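Malate oxidoreductase (Thermotoga maritima, PDB 1VL6) probably catalyses the NAD-dependent oxidative decarboxylation of malate to pyruvate and carbon dioxide. Local coordinates at residues S342-K346 with N347-S351; N325-L328 with A329-I333; T186-I190 with E191-V195. One frame throughout, in Å; residues are numbered along the deposited sequence.

Contact 1: residues S342-K346 with N347-S351; sequences SKITK and NMLLS
T345 caps helix 346-358 as its N-cap residue, and M348 in the first turn meets it with both backbone and side chain. The threonine OG1 sits between the backbone N and the carbonyl carbon (chi1 58°), which turns it to face the start of the helix, where it accepts from M348 N at 3.3 Å. OG1 is also hydrogen-bonded to A388 O, which ties the last residue of the chain to the cap. M348, present as selenomethionine, runs obliquely past the T345 side chain: its CG lies 3.3 Å from T345 OG1, and the bend at chi3 (68°) swings CE round to 3.9 Å from I344 CA. I344 crosses both M348 and L349 at about a right angle, putting different branches to the two partners, CG1 to the M348 methyl and CG2 to L349. Helical bonds from L349 N to T345 O and from L350 N to K346 O carry the turn onward. I344, just ahead of the cap, and M348, in the first turn, both pack on A337 of helix 330-340. The I344-L349 touch is methyl to methyl, CG2 to CD2, at 3.7 Å.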
loop_
_atom_site.group_PDB
_atom_site.type_symbol
_atom_site.label_atom_id
_atom_site.label_comp_id
_atom_site.label_asym_id
_atom_site.label_seq_id
_atom_site.Cartn_x
_atom_site.Cartn_y
_atom_site.Cartn_z
ATOM N N SER A 342 -21.589 12.828 -13.984
ATOM C CA SER A 342 -22.846 12.714 -14.752
ATOM C C SER A 342 -22.819 11.458 -15.640
ATOM O O SER A 342 -21.771 10.717 -15.777
ATOM C CB SER A 342 -23.214 14.025 -15.547
ATOM O OG SER A 342 -22.501 14.135 -16.805
ATOM N N LYS A 343 -23.988 11.260 -16.237
ATOM C CA LYS A 343 -24.232 10.200 -17.180
ATOM C C LYS A 343 -23.226 10.238 -18.315
ATOM O O LYS A 343 -22.866 11.330 -18.775
ATOM C CB LYS A 343 -25.674 10.364 -17.727
ATOM C CG LYS A 343 -26.779 10.062 -16.638
ATOM C CD LYS A 343 -28.214 9.949 -17.175
ATOM C CE LYS A 343 -29.249 9.925 -16.012
ATOM N NZ LYS A 343 -29.210 8.685 -15.250
ATOM N N ILE A 344 -22.734 9.077 -18.739
ATOM C CA ILE A 344 -21.857 9.023 -19.924
ATOM C C ILE A 344 -22.659 9.331 -21.170
ATOM O O ILE A 344 -23.678 8.736 -21.378
ATOM C CB ILE A 344 -21.234 7.653 -20.084
ATOM C CG1 ILE A 344 -20.112 7.477 -19.034
ATOM C CG2 ILE A 344 -20.657 7.506 -21.490
ATOM C CD1 ILE A 344 -19.849 6.081 -18.678
ATOM N N THR A 345 -22.188 10.245 -22.008
ATOM C CA THR A 345 -22.924 10.716 -23.177
ATOM C C THR A 345 -22.198 10.412 -24.456
ATOM O O THR A 345 -21.016 10.110 -24.450
ATOM C CB THR A 345 -23.057 12.241 -23.104
ATOM O OG1 THR A 345 -21.757 12.851 -23.036
ATOM C CG2 THR A 345 -23.742 12.682 -21.797
ATOM N N LYS A 346 -22.928 10.513 -25.555
ATOM C CA LYS A 346 -22.389 10.251 -26.897
ATOM C C LYS A 346 -21.210 11.177 -27.174
ATOM O O LYS A 346 -20.177 10.731 -27.629
ATOM C CB LYS A 346 -23.480 10.417 -27.954
ATOM C CG LYS A 346 -23.168 9.833 -29.366
ATOM C CD LYS A 346 -24.400 10.120 -30.339
ATOM C CE LYS A 346 -24.115 11.188 -31.430
ATOM N NZ LYS A 346 -25.389 11.893 -31.871
ATOM N N ASN A 347 -21.340 12.452 -26.825
ATOM C CA ASN A 347 -20.183 13.399 -26.934
ATOM C C ASN A 347 -18.922 12.969 -26.161
ATOM O O ASN A 347 -17.797 13.076 -26.679
ATOM C CB ASN A 347 -20.573 14.802 -26.505
ATOM C CG ASN A 347 -21.324 15.576 -27.592
ATOM O OD1 ASN A 347 -22.020 16.569 -27.300
ATOM N ND2 ASN A 347 -21.160 15.160 -28.840
HETATM N N MSE A 348 -19.113 12.455 -24.937
HETATM C CA MSE A 348 -17.997 11.950 -24.155
HETATM C C MSE A 348 -17.333 10.765 -24.849
HETATM O O MSE A 348 -16.100 10.766 -24.963
HETATM C CB MSE A 348 -18.435 11.585 -22.743
HETATM C CG MSE A 348 -18.656 12.807 -21.908
HETATM SE SE MSE A 348 -19.898 12.513 -20.433
HETATM C CE MSE A 348 -18.809 11.339 -19.399
ATOM N N LEU A 349 -18.126 9.796 -25.320
ATOM C CA LEU A 349 -17.541 8.640 -25.957
ATOM C C LEU A 349 -16.833 9.047 -27.290
ATOM O O LEU A 349 -15.769 8.575 -27.599
ATOM C CB LEU A 349 -18.574 7.539 -26.186
ATOM C CG LEU A 349 -19.198 6.962 -24.908
ATOM C CD1 LEU A 349 -20.266 5.957 -25.219
ATOM C CD2 LEU A 349 -18.200 6.303 -23.983
ATOM N N LEU A 350 -17.380 9.974 -28.047
ATOM C CA LEU A 350 -16.693 10.383 -29.264
ATOM C C LEU A 350 -15.429 11.193 -28.985
ATOM O O LEU A 350 -14.474 11.132 -29.749
ATOM C CB LEU A 350 -17.580 11.197 -30.202
ATOM C CG LEU A 350 -18.802 10.478 -30.791
ATOM C CD1 LEU A 350 -19.747 11.485 -31.329
ATOM C CD2 LEU A 350 -18.482 9.450 -31.868
ATOM N N SER A 351 -15.417 11.968 -27.907
ATOM C CA SER A 351 -14.172 12.585 -27.504
ATOM C C SER A 351 -13.103 11.527 -27.254
ATOM O O SER A 351 -11.963 11.678 -27.690
ATOM C CB SER A 351 -14.366 13.498 -26.307
ATOM O OG SER A 351 -15.059 14.646 -26.726
#

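Contact 2: residues N325-L328 with A329-I333; sequences NNLL and AFPGI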
loop_
_atom_site.group_PDB
_atom_site.type_symbol
_atom_site.label_atom_id
_atom_site.label_comp_id
_atom_site.label_asym_id
_atom_site.label_seq_id
_atom_site.Cartn_x
_atom_site.Cartn_y
_atom_site.Cartn_z
ATOM N N ASN A 325 -7.904 -3.063 -28.272
ATOM C CA ASN A 325 -8.300 -3.557 -26.968
ATOM C C ASN A 325 -8.847 -2.495 -26.009
ATOM O O ASN A 325 -8.388 -1.372 -25.980
ATOM C CB ASN A 325 -7.231 -4.406 -26.303
ATOM C CG ASN A 325 -6.292 -3.613 -25.549
ATOM O OD1 ASN A 325 -5.780 -2.676 -26.094
ATOM N ND2 ASN A 325 -6.059 -3.953 -24.279
ATOM N N ASN A 326 -9.927 -2.899 -25.350
ATOM C CA ASN A 326 -10.738 -2.110 -24.432
ATOM C C ASN A 326 -9.936 -1.315 -23.442
ATOM O O ASN A 326 -10.373 -0.256 -23.028
ATOM C CB ASN A 326 -11.638 -3.096 -23.658
ATOM C CG ASN A 326 -12.809 -3.548 -24.488
ATOM O OD1 ASN A 326 -12.823 -3.344 -25.701
ATOM N ND2 ASN A 326 -13.821 -4.080 -23.850
ATOM N N LEU A 327 -8.755 -1.828 -23.103
ATOM C CA LEU A 327 -7.897 -1.214 -22.117
ATOM C C LEU A 327 -7.475 0.184 -22.482
ATOM O O LEU A 327 -7.168 0.989 -21.607
ATOM C CB LEU A 327 -6.665 -2.074 -21.845
ATOM C CG LEU A 327 -5.703 -1.555 -20.779
ATOM C CD1 LEU A 327 -6.364 -1.338 -19.449
ATOM C CD2 LEU A 327 -4.530 -2.544 -20.657
ATOM N N LEU A 328 -7.428 0.496 -23.757
ATOM C CA LEU A 328 -7.097 1.860 -24.141
ATOM C C LEU A 328 -8.184 2.832 -23.761
ATOM O O LEU A 328 -7.922 4.047 -23.685
ATOM C CB LEU A 328 -6.888 1.960 -25.643
ATOM C CG LEU A 328 -5.700 1.208 -26.210
ATOM C CD1 LEU A 328 -5.837 1.056 -27.707
ATOM C CD2 LEU A 328 -4.457 1.955 -25.878
ATOM N N ALA A 329 -9.400 2.326 -23.523
ATOM C CA ALA A 329 -10.582 3.206 -23.362
ATOM C C ALA A 329 -11.081 3.323 -21.938
ATOM O O ALA A 329 -11.299 4.435 -21.447
ATOM C CB ALA A 329 -11.703 2.724 -24.236
ATOM N N PHE A 330 -11.295 2.192 -21.268
ATOM C CA PHE A 330 -12.007 2.241 -19.978
ATOM C C PHE A 330 -11.316 3.036 -18.850
ATOM O O PHE A 330 -11.979 3.691 -18.089
ATOM C CB PHE A 330 -12.469 0.856 -19.520
ATOM C CG PHE A 330 -11.389 -0.067 -19.041
ATOM C CD1 PHE A 330 -10.768 0.127 -17.800
ATOM C CD2 PHE A 330 -11.058 -1.198 -19.784
ATOM C CE1 PHE A 330 -9.796 -0.762 -17.346
ATOM C CE2 PHE A 330 -10.075 -2.080 -19.349
ATOM C CZ PHE A 330 -9.441 -1.869 -18.139
ATOM N N PRO A 331 -10.000 3.022 -18.722
ATOM C CA PRO A 331 -9.432 3.746 -17.615
ATOM C C PRO A 331 -9.750 5.237 -17.702
ATOM O O PRO A 331 -10.215 5.845 -16.717
ATOM C CB PRO A 331 -7.943 3.434 -17.710
ATOM C CG PRO A 331 -7.914 2.145 -18.480
ATOM C CD PRO A 331 -8.973 2.305 -19.489
ATOM N N GLY A 332 -9.522 5.825 -18.865
ATOM C CA GLY A 332 -9.729 7.268 -19.027
ATOM C C GLY A 332 -11.183 7.621 -18.966
ATOM O O GLY A 332 -11.550 8.608 -18.357
ATOM N N ILE A 333 -12.013 6.817 -19.613
ATOM C CA ILE A 333 -13.431 7.093 -19.673
ATOM C C ILE A 333 -14.029 7.087 -18.287
ATOM O O ILE A 333 -14.759 7.996 -17.904
ATOM C CB ILE A 333 -14.127 6.027 -20.463
ATOM C CG1 ILE A 333 -13.729 6.133 -21.950
ATOM C CG2 ILE A 333 -15.634 6.167 -20.239
ATOM C CD1 ILE A 333 -14.568 5.293 -22.906
HETATM O O HOH W 1 -7.901 5.212 -21.163
#
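F330 lays its ring across N326 and L327 of the 3-10 turn 326-328, which leads into helix 330-340. From CB, a chi1 of 72° folds the ring back over the preceding turn. CG lies 4.1 Å from N326 O and CD2 is nearer, 3.4 Å from the same oxygen. CE2 then passes L327 CA at 3.6 Å, and at the tip CZ meets the L327 methyl CD1 at 3.4 Å; N326 O and L327 CD1 both come at the ring obliquely. N326 O also accepts two backbone bonds, from A329 N and F330 N, the i+3 and i+4 pattern by which a 3-10 turn passes into an alpha-helix. P331 has no N-H to offer L327 O and sets its CD beside that oxygen. L328 O is bridged to G332 N by a water, which donates to the first at 2.8 Å and accepts from the second at 2.9 Å. Farther out, K99 makes a cation-pi contact with the F330 ring and F103 meets it with planes inclined at about 50°. F330 and P331 pack on helix 89-107, L328 and A329 on helix 166-186, and I333 on helix 374-386.

Contact 3: residues T186-I190 with E191-V195; sequences TEKKI and EEVKV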
loop_
_atom_site.group_PDB
_atom_site.type_symbol
_atom_site.label_atom_id
_atom_site.label_comp_id
_atom_site.label_asym_id
_atom_site.label_seq_id
_atom_site.Cartn_x
_atom_site.Cartn_y
_atom_site.Cartn_z
ATOM N N THR A 186 -5.816 4.511 -45.713
ATOM C CA THR A 186 -6.509 4.097 -46.906
ATOM C C THR A 186 -6.790 5.192 -47.940
ATOM O O THR A 186 -6.974 4.930 -49.145
ATOM C CB THR A 186 -7.836 3.549 -46.344
ATOM O OG1 THR A 186 -7.792 2.104 -46.285
ATOM C CG2 THR A 186 -8.934 3.894 -47.148
ATOM N N GLU A 187 -6.902 6.416 -47.459
ATOM C CA GLU A 187 -7.180 7.584 -48.292
ATOM C C GLU A 187 -8.565 7.593 -48.934
ATOM O O GLU A 187 -8.797 8.344 -49.865
ATOM C CB GLU A 187 -6.097 7.793 -49.356
ATOM C CG GLU A 187 -4.829 8.386 -48.777
ATOM C CD GLU A 187 -3.696 8.578 -49.780
ATOM O OE1 GLU A 187 -3.364 7.638 -50.565
ATOM O OE2 GLU A 187 -3.114 9.679 -49.751
ATOM N N LYS A 188 -9.493 6.828 -48.398
ATOM C CA LYS A 188 -10.856 6.760 -48.889
ATOM C C LYS A 188 -11.783 7.679 -48.050
ATOM O O LYS A 188 -11.436 8.076 -46.930
ATOM C CB LYS A 188 -11.356 5.323 -48.773
ATOM C CG LYS A 188 -10.685 4.352 -49.692
ATOM C CD LYS A 188 -11.003 2.915 -49.381
ATOM C CE LYS A 188 -10.341 1.950 -50.421
ATOM N NZ LYS A 188 -10.535 0.490 -49.995
ATOM N N LYS A 189 -12.961 8.008 -48.592
ATOM C CA LYS A 189 -13.934 8.919 -47.919
ATOM C C LYS A 189 -14.923 8.119 -47.071
ATOM O O LYS A 189 -15.464 7.134 -47.524
ATOM C CB LYS A 189 -14.723 9.764 -48.928
ATOM C CG LYS A 189 -13.860 10.510 -49.923
ATOM C CD LYS A 189 -14.694 11.403 -50.861
ATOM C CE LYS A 189 -13.928 12.688 -51.215
ATOM N NZ LYS A 189 -14.693 13.578 -52.133
ATOM N N ILE A 190 -15.181 8.558 -45.859
ATOM C CA ILE A 190 -15.988 7.779 -44.930
ATOM C C ILE A 190 -17.426 7.548 -45.401
ATOM O O ILE A 190 -17.990 6.501 -45.180
ATOM C CB ILE A 190 -15.985 8.430 -43.513
ATOM C CG1 ILE A 190 -16.556 7.458 -42.480
ATOM C CG2 ILE A 190 -16.795 9.688 -43.522
ATOM C CD1 ILE A 190 -16.259 7.840 -41.070
ATOM N N GLU A 191 -18.003 8.546 -46.041
ATOM C CA GLU A 191 -19.333 8.400 -46.606
ATOM C C GLU A 191 -19.345 7.459 -47.851
ATOM O O GLU A 191 -20.420 7.155 -48.349
ATOM C CB GLU A 191 -19.971 9.757 -46.918
ATOM C CG GLU A 191 -19.396 10.517 -48.107
ATOM C CD GLU A 191 -18.124 11.320 -47.840
ATOM O OE1 GLU A 191 -17.547 11.285 -46.710
ATOM O OE2 GLU A 191 -17.711 12.010 -48.807
ATOM N N GLU A 192 -18.186 6.999 -48.332
ATOM C CA GLU A 192 -18.172 6.122 -49.522
ATOM C C GLU A 192 -17.768 4.685 -49.282
ATOM O O GLU A 192 -18.046 3.864 -50.104
ATOM C CB GLU A 192 -17.300 6.685 -50.619
ATOM C CG GLU A 192 -17.681 8.121 -50.986
ATOM C CD GLU A 192 -16.907 8.639 -52.157
ATOM O OE1 GLU A 192 -15.859 8.041 -52.485
ATOM O OE2 GLU A 192 -17.353 9.641 -52.746
ATOM N N VAL A 193 -17.192 4.352 -48.138
ATOM C CA VAL A 193 -16.733 2.983 -47.901
ATOM C C VAL A 193 -17.821 2.006 -47.486
ATOM O O VAL A 193 -18.755 2.392 -46.768
ATOM C CB VAL A 193 -15.608 2.895 -46.826
ATOM C CG1 VAL A 193 -14.372 3.489 -47.369
ATOM C CG2 VAL A 193 -16.016 3.578 -45.554
ATOM N N LYS A 194 -17.656 0.744 -47.918
ATOM C CA LYS A 194 -18.501 -0.354 -47.495
ATOM C C LYS A 194 -17.797 -1.083 -46.356
ATOM O O LYS A 194 -16.673 -1.584 -46.550
ATOM C CB LYS A 194 -18.705 -1.307 -48.649
ATOM C CG LYS A 194 -19.524 -2.565 -48.373
ATOM C CD LYS A 194 -19.529 -3.558 -49.573
ATOM C CE LYS A 194 -20.809 -4.419 -49.602
ATOM N NZ LYS A 194 -20.643 -5.716 -50.338
ATOM N N VAL A 195 -18.449 -1.140 -45.196
ATOM C CA VAL A 195 -17.887 -1.737 -44.030
ATOM C C VAL A 195 -18.735 -2.895 -43.571
ATOM O O VAL A 195 -19.910 -2.708 -43.282
ATOM C CB VAL A 195 -17.872 -0.754 -42.890
ATOM C CG1 VAL A 195 -17.174 -1.401 -41.647
ATOM C CG2 VAL A 195 -17.191 0.546 -43.310
#
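K188 and V193 touch across a tight turn, the lysine CB and the valine CG1 3.8 Å apart, where the chain leaves helix 166-186 and enters strand 194-198. The turn is closed by E192 N giving to K189 O at 2.8 Å; with I190 and E191 in its two corner positions, their backbone angles fit a type I beta turn. V193 N adds a weak bond to the same oxygen. The second valine methyl, CG2, lies 3.5 Å from I190 O, so its two branches meet different parts of the turn. On the outer side, K189 runs beside E192, pointing the same way, while E191 crosses K189 obliquely. In E191, chi1 of 72° and a second bend at chi2 fold the carboxylate back toward K189, bringing OE2 to 3.7 Å from K189 CD. Cutting V193 back to an alanine removes both methyls, and is likely to open a gap between K188, I190, L183 and F266 that leaves the turn less firmly seated. In the next shell, K188 runs extended beyond CG, and its NZ forms a salt bridge with D265 OD1 and a hydrogen bond with R286 O. D265 OD2 accepts from K194 N, so one carboxylate joins K188 to the backbone of K194. Against that pairing, K189 NZ stands 4.8 Å from both E191 OE2 and E192 OE2, which suggests only a diffuse attraction at the surface; the E192 N to K189 O bond closes the turn, while V193 contributes apolar contacts beside it.

Along the chain the order is contact 3, contact 2, contact 1, all within the NAD-binding domain. Contacts 1 and 2 form the starts of the successive helices 346-358 and 330-340; their centres are 14 Å apart, and they touch where L349 CD2 packs on I333 CD1 at 3.9 Å. Contact 3 is remote, its centre 25 Å from that of contact 1 and 26 Å from that of contact 2. Helix 166-186 spans the gap, packing against contact 2 and ending at contact 3. Contact 3 leads this helix into strand 194-198 of the mixed sheet, followed by a GxGxxG pattern consistent with a Rossmann-type dinucleotide site, whereas contacts 1 and 2 start helices that pack on each other and on neighbouring helices.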